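Long-range contacts in rhamnosidase B (Bacillus sp., PDB 2OKX), which hydrolyses alpha-L-rhamnosides, releasing rhamnose as an alpha-L-rhamnosidase of glycoside hydrolase family 78: residues G444-S448 with H555-L559; G467-M471 with L856-C861; Q477-L482 with P569-Q573; D483-R487 with R502-R506. All blocks are in the same frame, centred on the assembly; numbering follows the deposited sequence. Where two conformers were deposited one is given.

Contact 1. Residues G444-S448 with H555-L559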
loop_
_atom_site.group_PDB
_atom_site.type_symbol
_atom_site.label_atom_id
_atom_site.label_comp_id
_atom_site.label_asym_id
_atom_site.label_seq_id
_atom_site.Cartn_x
_atom_site.Cartn_y
_atom_site.Cartn_z
ATOM N N GLY A 444 17.709 3.363 9.082
ATOM C CA GLY A 444 17.603 3.368 10.535
ATOM C C GLY A 444 16.213 2.957 10.983
ATOM O O GLY A 444 16.004 2.500 12.109
ATOM N N ALA A 445 15.256 3.124 10.082
ATOM C CA ALA A 445 13.871 2.771 10.342
ATOM C C ALA A 445 13.148 2.741 9.011
ATOM O O ALA A 445 13.662 3.211 7.998
ATOM C CB ALA A 445 13.219 3.806 11.261
ATOM N N GLU A 446 11.953 2.177 9.013
ATOM C CA GLU A 446 11.156 2.129 7.807
ATOM C C GLU A 446 10.829 3.577 7.456
ATOM O O GLU A 446 10.649 4.409 8.349
ATOM C CB GLU A 446 9.862 1.359 8.078
ATOM C CG GLU A 446 8.922 1.222 6.887
ATOM C CD GLU A 446 9.009 -0.143 6.223
ATOM O OE1 GLU A 446 8.123 -0.456 5.396
ATOM O OE2 GLU A 446 9.955 -0.902 6.525
ATOM N N ARG A 447 10.797 3.888 6.164
ATOM C CA ARG A 447 10.427 5.221 5.713
ATOM C C ARG A 447 9.617 5.064 4.429
ATOM O O ARG A 447 9.566 3.980 3.843
ATOM C CB ARG A 447 11.661 6.111 5.491
ATOM C CG ARG A 447 12.377 6.496 6.797
ATOM C CD ARG A 447 13.237 7.745 6.646
ATOM N NE ARG A 447 13.951 8.093 7.878
ATOM C CZ ARG A 447 13.376 8.536 8.997
ATOM N NH1 ARG A 447 12.062 8.698 9.066
ATOM N NH2 ARG A 447 14.122 8.822 10.056
ATOM N N SER A 448 8.956 6.133 4.010
ATOM C CA SER A 448 8.138 6.094 2.807
ATOM C C SER A 448 8.353 7.391 2.055
ATOM O O SER A 448 8.165 8.478 2.608
ATOM C CB SER A 448 6.660 5.941 3.184
ATOM O OG SER A 448 5.818 5.965 2.044
ATOM N N HIS A 555 4.996 5.630 14.626
ATOM C CA HIS A 555 5.716 5.697 13.358
ATOM C C HIS A 555 4.969 4.957 12.246
ATOM O O HIS A 555 4.899 5.430 11.114
ATOM C CB HIS A 555 7.127 5.124 13.508
ATOM C CG HIS A 555 8.006 5.399 12.330
ATOM N ND1 HIS A 555 8.228 6.673 11.854
ATOM C CD2 HIS A 555 8.699 4.566 11.517
ATOM C CE1 HIS A 555 9.019 6.614 10.797
ATOM N NE2 HIS A 555 9.319 5.347 10.573
ATOM N N THR A 556 4.405 3.800 12.574
ATOM C CA THR A 556 3.664 3.012 11.591
ATOM C C THR A 556 2.484 3.823 11.049
ATOM O O THR A 556 2.218 3.842 9.847
ATOM C CB THR A 556 3.103 1.723 12.217
ATOM O OG1 THR A 556 4.170 0.972 12.804
ATOM C CG2 THR A 556 2.406 0.871 11.151
ATOM N N THR A 557 1.777 4.487 11.955
ATOM C CA THR A 557 0.616 5.289 11.588
ATOM C C THR A 557 1.018 6.432 10.667
ATOM O O THR A 557 0.350 6.699 9.674
ATOM C CB THR A 557 -0.069 5.837 12.852
ATOM O OG1 THR A 557 -0.413 4.735 13.701
ATOM C CG2 THR A 557 -1.342 6.615 12.491
ATOM N N ARG A 558 2.118 7.096 10.999
ATOM C CA ARG A 558 2.630 8.197 10.191
ATOM C C ARG A 558 2.880 7.739 8.752
ATOM O O ARG A 558 2.420 8.372 7.801
ATOM C CB ARG A 558 3.924 8.722 10.821
ATOM C CG ARG A 558 4.595 9.887 10.112
ATOM C CD ARG A 558 5.541 10.580 11.089
ATOM N NE ARG A 558 6.329 9.610 11.851
ATOM C CZ ARG A 558 6.811 9.830 13.071
ATOM N NH1 ARG A 558 6.584 10.990 13.675
ATOM N NH2 ARG A 558 7.509 8.889 13.694
ATOM N N LEU A 559 3.601 6.632 8.597
ATOM C CA LEU A 559 3.934 6.125 7.268
ATOM C C LEU A 559 2.745 5.587 6.480
ATOM O O LEU A 559 2.822 5.437 5.257
ATOM C CB LEU A 559 5.011 5.040 7.368
ATOM C CG LEU A 559 6.354 5.428 7.988
ATOM C CD1 LEU A 559 7.302 4.251 7.829
ATOM C CD2 LEU A 559 6.932 6.675 7.311
HETATM O O HOH W 1 3.346 5.449 2.630
#
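Leu559 spreads its two methyl groups along the backbone and side chains of Glu446-Ser448. CD1 meets the aliphatic part of Glu446, 3.6 Å from its CG, while CD2 lies beside Ser448 N at 3.9 Å. A branched leucine suits this place because one methyl serves each end of the short strand. Leu559 CG also lies under one face of the His555 ring. That ring reaches the strand through its edge: NE2 donates to Glu446 O at 2.8 Å, nearly straight (169°) and in plane. With His555 CG anti to the backbone N (chi1 -169°), the imidazole swings out toward the strand. In the conformer given for Arg558, its NH2 donates to His555 ND1 at 3.0 Å, which would help to set the ring's rotation. An alanine in place of His555 would probably leave the Glu446 carbonyl without its donor and take one acceptor from Arg558, which would still have Glu535. Water 1 accepts from Ser448 OG at 2.6 Å and donates to Leu559 O, while Arg502 NH1 also bonds that hydroxyl. Residues 555-559, ending helix 544-559, run at 20° to strand 446-448; strand 503-505 is its antiparallel partner, and Gln528 of strand 520-528 touches Leu559 and bonds Arg447.

Contact 2. Residues G467-M471 with L856-C861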
loop_
_atom_site.group_PDB
_atom_site.type_symbol
_atom_site.label_atom_id
_atom_site.label_comp_id
_atom_site.label_asym_id
_atom_site.label_seq_id
_atom_site.Cartn_x
_atom_site.Cartn_y
_atom_site.Cartn_z
ATOM N N GLY A 467 14.647 -1.395 -2.500
ATOM C CA GLY A 467 14.370 -1.266 -1.081
ATOM C C GLY A 467 13.642 -2.431 -0.435
ATOM O O GLY A 467 12.657 -2.938 -0.974
ATOM N N VAL A 468 14.138 -2.868 0.718
ATOM C CA VAL A 468 13.496 -3.952 1.452
ATOM C C VAL A 468 13.198 -3.451 2.861
ATOM O O VAL A 468 13.749 -2.438 3.293
ATOM C CB VAL A 468 14.377 -5.225 1.515
ATOM C CG1 VAL A 468 14.667 -5.717 0.103
ATOM C CG2 VAL A 468 15.670 -4.951 2.265
ATOM N N GLU A 469 12.317 -4.155 3.566
ATOM C CA GLU A 469 11.923 -3.770 4.920
ATOM C C GLU A 469 12.681 -4.507 6.012
ATOM O O GLU A 469 12.875 -3.978 7.107
ATOM C CB GLU A 469 10.446 -4.081 5.159
ATOM C CG GLU A 469 9.463 -3.496 4.192
ATOM C CD GLU A 469 8.041 -3.758 4.644
ATOM O OE1 GLU A 469 7.637 -4.937 4.701
ATOM O OE2 GLU A 469 7.332 -2.782 4.956
ATOM N N TYR A 470 13.085 -5.735 5.710
ATOM C CA TYR A 470 13.728 -6.579 6.698
ATOM C C TYR A 470 14.906 -7.421 6.227
ATOM O O TYR A 470 14.888 -7.998 5.143
ATOM C CB TYR A 470 12.656 -7.512 7.290
ATOM C CG TYR A 470 13.136 -8.415 8.401
ATOM C CD1 TYR A 470 13.638 -9.692 8.132
ATOM C CD2 TYR A 470 13.120 -7.980 9.726
ATOM C CE1 TYR A 470 14.113 -10.510 9.160
ATOM C CE2 TYR A 470 13.593 -8.785 10.753
ATOM C CZ TYR A 470 14.088 -10.045 10.468
ATOM O OH TYR A 470 14.554 -10.829 11.499
ATOM N N MET A 471 15.927 -7.481 7.070
ATOM C CA MET A 471 17.096 -8.306 6.823
ATOM C C MET A 471 17.787 -8.533 8.157
ATOM O O MET A 471 17.758 -7.670 9.044
ATOM C CB MET A 471 18.031 -7.683 5.765
ATOM C CG MET A 471 18.550 -6.295 6.008
ATOM S SD MET A 471 19.220 -5.585 4.449
ATOM C CE MET A 471 20.570 -6.717 4.095
ATOM N N LEU A 856 8.465 -13.764 9.163
ATOM C CA LEU A 856 7.856 -13.222 10.368
ATOM C C LEU A 856 6.497 -12.629 10.008
ATOM O O LEU A 856 5.536 -12.730 10.774
ATOM C CB LEU A 856 8.761 -12.136 10.972
ATOM C CG LEU A 856 10.112 -12.621 11.510
ATOM C CD1 LEU A 856 11.028 -11.435 11.818
ATOM C CD2 LEU A 856 9.877 -13.463 12.760
ATOM N N THR A 857 6.431 -12.026 8.825
ATOM C CA THR A 857 5.223 -11.372 8.331
ATOM C C THR A 857 5.505 -10.953 6.888
ATOM O O THR A 857 6.658 -10.989 6.451
ATOM C CB THR A 857 4.924 -10.101 9.169
ATOM O OG1 THR A 857 3.757 -9.436 8.667
ATOM C CG2 THR A 857 6.110 -9.145 9.108
ATOM N N ARG A 858 4.474 -10.571 6.142
ATOM C CA ARG A 858 4.700 -10.115 4.768
ATOM C C ARG A 858 5.162 -8.666 4.899
ATOM O O ARG A 858 6.348 -8.360 4.771
ATOM C CB ARG A 858 3.412 -10.170 3.939
ATOM C CG ARG A 858 3.612 -9.622 2.520
ATOM C CD ARG A 858 2.307 -9.409 1.759
ATOM N NE ARG A 858 1.421 -8.437 2.401
ATOM C CZ ARG A 858 0.667 -7.566 1.734
ATOM N NH1 ARG A 858 0.699 -7.537 0.405
ATOM N NH2 ARG A 858 -0.137 -6.734 2.392
ATOM N N SER A 859 4.208 -7.780 5.169
ATOM C CA SER A 859 4.497 -6.365 5.362
ATOM C C SER A 859 4.935 -6.132 6.809
ATOM O O SER A 859 4.323 -6.655 7.747
ATOM C CB SER A 859 3.250 -5.536 5.077
ATOM O OG SER A 859 3.374 -4.235 5.623
ATOM N N HIS A 860 5.996 -5.350 6.990
ATOM C CA HIS A 860 6.499 -5.056 8.326
ATOM C C HIS A 860 5.962 -3.733 8.854
ATOM O O HIS A 860 6.311 -3.315 9.958
ATOM C CB HIS A 860 8.031 -5.022 8.316
ATOM C CG HIS A 860 8.660 -6.373 8.185
ATOM N ND1 HIS A 860 9.376 -6.962 9.206
ATOM C CD2 HIS A 860 8.639 -7.272 7.173
ATOM C CE1 HIS A 860 9.766 -8.166 8.827
ATOM N NE2 HIS A 860 9.331 -8.379 7.599
ATOM N N CYS A 861 5.110 -3.080 8.071
ATOM C CA CYS A 861 4.552 -1.791 8.468
ATOM C C CYS A 861 3.087 -1.675 8.043
ATOM O O CYS A 861 2.795 -1.250 6.929
ATOM C CB CYS A 861 5.378 -0.660 7.830
ATOM S SG CYS A 861 4.886 1.032 8.289
HETATM O O HOH W 2 8.692 -7.188 3.612
HETATM O O HOH W 3 4.805 -2.332 4.539
#
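Glu469 supplies the polar part of this contact, facing the backbone of Ser859-Cys861. Its OE1 accepts from His860 N at 2.8 Å, the N-H coming from above the carboxylate plane, 36° out of it. The extended chain carries the carboxylate across to the loop, its plane almost at a right angle to the His860 ring. A glutamate fits here because it is long enough for OE1 to reach a backbone N-H while both oxygens also take ordered waters: water 2 donates to OE1 at 2.7 Å and to Arg858 O, and water 3 donates to OE2 at 2.6 Å.

The aromatic part belongs to Tyr470 and His860. The CB of Tyr470 sits over one face of the imidazole, 3.6 Å from its centroid, in a CH-pi contact. Thr857 CG2 covers the opposite face, so the histidine is held between two aliphatic groups. The phenol ring runs nearly parallel to the imidazole, at 15°, but is slid so far along that the two barely overlap. It stands there because Tyr470 CG is anti to the backbone N (chi1 -177°), which carries the ring past the histidine toward Leu856.

Apolar packing completes the contact where Leu856 CD1 touches Tyr470 CZ at 3.6 Å. His860 NE2 is bonded to Gln477 OE1, at the end of strand 475-477, and Trp840 meets its ring edge-to-face. Strand 462-472 therefore lies against the loop leading to helix 868-876, with Cys861 packed on Thr556 and Leu559 of helix 544-559.

Contact 3. Residues Q477-L482 with P569-Q573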
loop_
_atom_site.group_PDB
_atom_site.type_symbol
_atom_site.label_atom_id
_atom_site.label_comp_id
_atom_site.label_asym_id
_atom_site.label_seq_id
_atom_site.Cartn_x
_atom_site.Cartn_y
_atom_site.Cartn_z
ATOM N N GLN A 477 14.798 -10.382 3.467
ATOM C CA GLN A 477 13.428 -10.728 3.105
ATOM C C GLN A 477 13.114 -9.937 1.844
ATOM O O GLN A 477 12.831 -8.739 1.908
ATOM C CB GLN A 477 12.424 -10.354 4.208
ATOM C CG GLN A 477 11.015 -10.838 3.894
ATOM C CD GLN A 477 9.998 -10.508 4.976
ATOM O OE1 GLN A 477 10.331 -10.430 6.159
ATOM N NE2 GLN A 477 8.743 -10.342 4.570
ATOM N N HIS A 478 13.185 -10.595 0.691
ATOM C CA HIS A 478 12.900 -9.908 -0.561
ATOM C C HIS A 478 11.421 -9.599 -0.694
ATOM O O HIS A 478 10.577 -10.346 -0.204
ATOM C CB HIS A 478 13.395 -10.738 -1.748
ATOM C CG HIS A 478 14.886 -10.764 -1.859
ATOM N ND1 HIS A 478 15.637 -11.881 -1.569
ATOM C CD2 HIS A 478 15.768 -9.787 -2.166
ATOM C CE1 HIS A 478 16.920 -11.589 -1.692
ATOM N NE2 HIS A 478 17.025 -10.324 -2.052
ATOM N N THR A 479 11.118 -8.484 -1.354
ATOM C CA THR A 479 9.741 -8.062 -1.532
ATOM C C THR A 479 9.062 -8.773 -2.705
ATOM O O THR A 479 8.618 -8.132 -3.657
ATOM C CB THR A 479 9.665 -6.524 -1.730
ATOM O OG1 THR A 479 10.424 -6.141 -2.882
ATOM C CG2 THR A 479 10.247 -5.805 -0.516
ATOM N N TYR A 480 8.983 -10.102 -2.631
ATOM C CA TYR A 480 8.343 -10.892 -3.686
ATOM C C TYR A 480 6.970 -10.290 -3.947
ATOM O O TYR A 480 6.195 -10.080 -3.012
ATOM C CB TYR A 480 8.177 -12.350 -3.250
ATOM C CG TYR A 480 9.462 -13.021 -2.827
ATOM C CD1 TYR A 480 10.471 -13.298 -3.753
ATOM C CD2 TYR A 480 9.679 -13.360 -1.495
ATOM C CE1 TYR A 480 11.666 -13.897 -3.357
ATOM C CE2 TYR A 480 10.863 -13.955 -1.088
ATOM C CZ TYR A 480 11.854 -14.221 -2.020
ATOM O OH TYR A 480 13.028 -14.804 -1.602
ATOM N N GLY A 481 6.676 -10.014 -5.216
ATOM C CA GLY A 481 5.398 -9.422 -5.571
ATOM C C GLY A 481 5.493 -7.909 -5.674
ATOM O O GLY A 481 4.515 -7.230 -6.009
ATOM N N LEU A 482 6.679 -7.380 -5.393
ATOM C CA LEU A 482 6.905 -5.940 -5.437
ATOM C C LEU A 482 8.267 -5.581 -6.011
ATOM O O LEU A 482 9.293 -5.782 -5.360
ATOM C CB LEU A 482 6.797 -5.348 -4.028
ATOM C CG LEU A 482 7.141 -3.866 -3.870
ATOM C CD1 LEU A 482 6.025 -3.015 -4.480
ATOM C CD2 LEU A 482 7.320 -3.533 -2.392
ATOM N N PRO A 569 3.178 1.169 3.345
ATOM C CA PRO A 569 3.942 2.018 2.426
ATOM C C PRO A 569 4.783 1.258 1.397
ATOM O O PRO A 569 5.235 1.837 0.407
ATOM C CB PRO A 569 4.815 2.824 3.375
ATOM C CG PRO A 569 5.177 1.782 4.405
ATOM C CD PRO A 569 3.845 1.082 4.658
ATOM N N SER A 570 4.992 -0.033 1.630
ATOM C CA SER A 570 5.808 -0.832 0.725
ATOM C C SER A 570 5.039 -1.554 -0.380
ATOM O O SER A 570 4.977 -1.069 -1.512
ATOM C CB SER A 570 6.637 -1.848 1.523
ATOM O OG SER A 570 5.808 -2.694 2.300
ATOM N N TYR A 571 4.448 -2.702 -0.054
ATOM C CA TYR A 571 3.727 -3.496 -1.043
ATOM C C TYR A 571 2.549 -2.862 -1.774
ATOM O O TYR A 571 2.443 -3.005 -2.995
ATOM C CB TYR A 571 3.241 -4.820 -0.431
ATOM C CG TYR A 571 4.357 -5.726 0.045
ATOM C CD1 TYR A 571 4.896 -5.588 1.322
ATOM C CD2 TYR A 571 4.913 -6.680 -0.808
ATOM C CE1 TYR A 571 5.967 -6.374 1.740
ATOM C CE2 TYR A 571 5.986 -7.470 -0.404
ATOM C CZ TYR A 571 6.511 -7.311 0.868
ATOM O OH TYR A 571 7.602 -8.053 1.256
ATOM N N GLU A 572 1.680 -2.146 -1.063
ATOM C CA GLU A 572 0.490 -1.611 -1.718
ATOM C C GLU A 572 0.224 -0.103 -1.770
ATOM O O GLU A 572 -0.101 0.419 -2.842
ATOM C CB GLU A 572 -0.738 -2.326 -1.139
ATOM C CG GLU A 572 -0.481 -3.812 -0.859
ATOM C CD GLU A 572 -1.752 -4.621 -0.664
ATOM O OE1 GLU A 572 -1.660 -5.755 -0.143
ATOM O OE2 GLU A 572 -2.837 -4.138 -1.042
ATOM N N GLN A 573 0.343 0.592 -0.639
ATOM C CA GLN A 573 0.071 2.032 -0.602
ATOM C C GLN A 573 -1.389 2.246 -1.020
ATOM O O GLN A 573 -1.736 3.248 -1.656
ATOM C CB GLN A 573 1.010 2.782 -1.557
ATOM C CG GLN A 573 2.477 2.796 -1.118
ATOM C CD GLN A 573 3.429 3.238 -2.224
ATOM O OE1 GLN A 573 3.105 4.105 -3.033
ATOM N NE2 GLN A 573 4.622 2.649 -2.244
HETATM O O HOH W 4 8.207 -10.594 1.427
#
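The Tyr571 ring is laid against the turn at Thr479-Leu482. On one face Leu482 CD2 stands 4.2 Å above the plane, set toward the rim. At the ring edge Tyr480 O approaches CE2 to 3.7 Å, near the ring plane. Leu482 CB touches CD2 at 4.0 Å, and the CD2 methyl of this leucine also reaches Ser570 O. With CG anti to the carbonyl carbon (chi1 -62°), the tyrosine sends its hydroxyl over Thr479, whose CA lies 3.5 Å from OH.

No direct hydrogen bond joins the two segments; water 4 does that work. It donates to Tyr571 OH at 2.6 Å and to His478 O, and accepts from Gln477 NE2, the amide of Gln477 being held in turn by His860. A tyrosine suits this place because its flat ring fills the space beside the turn while its hydroxyl meets the water.

The turn is itself well fixed. It is a type II turn, and Gly481 takes backbone angles that would jam a side chain against the preceding carbonyl. Thr479 OG1 donates to Leu482 O at 2.7 Å, in the carbonyl plane, beside the backbone bond from Leu482 N to Thr479 O. The turn links strands 475-477 and 485-489 and rests on Phe398 of helix 397-402; the loop carrying Tyr571 runs from helix 544-559 to helix 577-590, with Pro569 against strand 446-448.

Contact 4. Residues D483-R487 with R502-R506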
loop_
_atom_site.group_PDB
_atom_site.type_symbol
_atom_site.label_atom_id
_atom_site.label_comp_id
_atom_site.label_asym_id
_atom_site.label_seq_id
_atom_site.Cartn_x
_atom_site.Cartn_y
_atom_site.Cartn_z
ATOM N N ASP A 483 8.279 -5.062 -7.233
ATOM C CA ASP A 483 9.531 -4.636 -7.847
ATOM C C ASP A 483 9.788 -3.242 -7.286
ATOM O O ASP A 483 9.537 -2.232 -7.944
ATOM C CB ASP A 483 9.390 -4.583 -9.368
ATOM C CG ASP A 483 9.627 -5.927 -10.019
ATOM O OD1 ASP A 483 8.821 -6.857 -9.799
ATOM O OD2 ASP A 483 10.634 -6.051 -10.750
ATOM N N ASN A 484 10.273 -3.209 -6.047
ATOM C CA ASN A 484 10.549 -1.972 -5.312
ATOM C C ASN A 484 11.881 -1.410 -5.788
ATOM O O ASN A 484 12.817 -1.236 -5.002
ATOM C CB ASN A 484 10.618 -2.307 -3.821
ATOM C CG ASN A 484 10.036 -1.224 -2.956
ATOM O OD1 ASN A 484 9.213 -0.431 -3.408
ATOM N ND2 ASN A 484 10.441 -1.200 -1.689
ATOM N N THR A 485 11.943 -1.078 -7.072
ATOM C CA THR A 485 13.195 -0.649 -7.670
ATOM C C THR A 485 13.130 0.411 -8.762
ATOM O O THR A 485 12.067 0.833 -9.202
ATOM C CB THR A 485 13.855 -1.850 -8.349
ATOM O OG1 THR A 485 13.042 -2.234 -9.467
ATOM C CG2 THR A 485 13.948 -3.042 -7.406
ATOM N N PHE A 486 14.324 0.811 -9.191
ATOM C CA PHE A 486 14.510 1.716 -10.310
ATOM C C PHE A 486 15.951 1.554 -10.773
ATOM O O PHE A 486 16.823 1.138 -10.005
ATOM C CB PHE A 486 14.173 3.187 -9.966
ATOM C CG PHE A 486 15.238 3.933 -9.196
ATOM C CD1 PHE A 486 14.945 4.477 -7.948
ATOM C CD2 PHE A 486 16.502 4.164 -9.743
ATOM C CE1 PHE A 486 15.887 5.240 -7.258
ATOM C CE2 PHE A 486 17.450 4.927 -9.058
ATOM C CZ PHE A 486 17.141 5.464 -7.815
ATOM N N ARG A 487 16.181 1.803 -12.053
ATOM C CA ARG A 487 17.524 1.741 -12.598
ATOM C C ARG A 487 17.769 3.093 -13.230
ATOM O O ARG A 487 16.916 3.619 -13.946
ATOM C CB ARG A 487 17.670 0.650 -13.662
ATOM C CG ARG A 487 18.942 0.824 -14.510
ATOM C CD ARG A 487 19.289 -0.432 -15.279
ATOM N NE ARG A 487 19.722 -1.501 -14.389
ATOM C CZ ARG A 487 20.048 -2.724 -14.791
ATOM N NH1 ARG A 487 19.991 -3.035 -16.081
ATOM N NH2 ARG A 487 20.435 -3.634 -13.908
ATOM N N ARG A 502 6.866 6.681 -5.315
ATOM C CA ARG A 502 6.972 6.442 -3.880
ATOM C C ARG A 502 7.317 4.993 -3.557
ATOM O O ARG A 502 6.789 4.070 -4.172
ATOM C CB ARG A 502 5.656 6.800 -3.180
ATOM C CG ARG A 502 5.631 6.430 -1.693
ATOM C CD ARG A 502 4.224 6.497 -1.112
ATOM N NE ARG A 502 3.730 7.867 -0.992
ATOM C CZ ARG A 502 4.158 8.742 -0.087
ATOM N NH1 ARG A 502 5.096 8.400 0.792
ATOM N NH2 ARG A 502 3.649 9.963 -0.061
ATOM N N ARG A 503 8.218 4.805 -2.597
ATOM C CA ARG A 503 8.610 3.473 -2.152
ATOM C C ARG A 503 8.725 3.450 -0.631
ATOM O O ARG A 503 9.096 4.447 -0.016
ATOM C CB ARG A 503 9.953 3.058 -2.764
ATOM C CG ARG A 503 9.904 2.878 -4.274
ATOM C CD ARG A 503 11.223 2.391 -4.840
ATOM N NE ARG A 503 11.158 2.339 -6.300
ATOM C CZ ARG A 503 11.230 3.407 -7.088
ATOM N NH1 ARG A 503 11.386 4.619 -6.566
ATOM N NH2 ARG A 503 11.107 3.269 -8.399
ATOM N N GLY A 504 8.393 2.307 -0.037
ATOM C CA GLY A 504 8.480 2.159 1.404
ATOM C C GLY A 504 9.511 1.080 1.665
ATOM O O GLY A 504 9.472 0.021 1.035
ATOM N N PHE A 505 10.440 1.342 2.576
ATOM C CA PHE A 505 11.494 0.382 2.881
ATOM C C PHE A 505 12.371 0.930 4.000
ATOM O O PHE A 505 12.241 2.090 4.389
ATOM C CB PHE A 505 12.365 0.178 1.636
ATOM C CG PHE A 505 13.083 1.428 1.198
ATOM C CD1 PHE A 505 14.362 1.713 1.666
ATOM C CD2 PHE A 505 12.454 2.352 0.369
ATOM C CE1 PHE A 505 15.006 2.901 1.319
ATOM C CE2 PHE A 505 13.089 3.550 0.014
ATOM C CZ PHE A 505 14.367 3.825 0.491
ATOM N N ARG A 506 13.255 0.089 4.523
ATOM C CA ARG A 506 14.191 0.533 5.543
ATOM C C ARG A 506 15.610 0.426 4.991
ATOM O O ARG A 506 16.433 1.308 5.211
ATOM C CB ARG A 506 14.098 -0.311 6.825
ATOM C CG ARG A 506 15.294 -0.059 7.744
ATOM C CD ARG A 506 15.169 -0.614 9.168
ATOM N NE ARG A 506 16.445 -0.450 9.869
ATOM C CZ ARG A 506 16.709 -0.881 11.103
ATOM N NH1 ARG A 506 15.786 -1.509 11.817
ATOM N NH2 ARG A 506 17.923 -0.711 11.612
HETATM O O HOH W 5 9.105 0.672 -7.648
HETATM O O HOH W 6 7.088 0.597 -2.073
#
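Arg503 stretches its chain past Asn484 and turns its guanidinium into the corner between Thr485 and Phe486, the tightly packed half of the contact. Its NH2 donates to Thr485 O at 2.7 Å, meeting that oxygen from well above the carbonyl plane. Phe486 CD1 lies over one face of the guanidinium, 3.6 Å above its plane. The ring presents its edge and not its pi face, the two planes being 66° apart. Phe486 is placed there by a CG lying between its backbone N and carbonyl carbon (chi1 79°). Asn484 runs the opposite way alongside the arginine: OD1 touches Arg503 CG at 3.5 Å, while ND2 donates to Gly504 O at 3.1 Å. An amide suits this spot because its other N-H goes to Gly467 O.

The looser side is bridged by water. Water 6 donates to Asn484 OD1 at 2.7 Å and accepts from Gly504 N, and water 5 donates to Asp483 O and accepts weakly from Arg503 NE.

The arginine's charge is met by a salt bridge from NH2 to Glu152 and a bond from NH1 to Ser499. A leucine in place of Arg503 would probably leave the Glu152 carboxylate and the Thr485 carbonyl without their mate and open a gap beside Phe486. Asn484 centres an inverse gamma turn leading into strand 485-489, and Phe486 packs on Ile451 and Phe453 of strand 450-457 in another sheet, an arrangement consistent with the beta-sandwich interior of a concanavalin-like domain.

From the N terminus, residues 444-448 open contact 1, which is closed only at helix residues 555-559. Strand residues 467-471 then open contact 2, the widest span, ended at 856-861. Residues 477-482 open contact 3, and 483-487 open contact 4, which closes first, at 502-506, and is nested inside the other three. Contact 3, closing at 569-573, lies wholly within contact 2, while contact 1 crosses both contacts 2 and 3. Contact 4 joins two parts of the concanavalin-like region to each other. Contacts 1 to 3 instead tie that beta-rich region to helix 544-559 and to loops of the six-hairpin glycosidase region, forming one continuous interface.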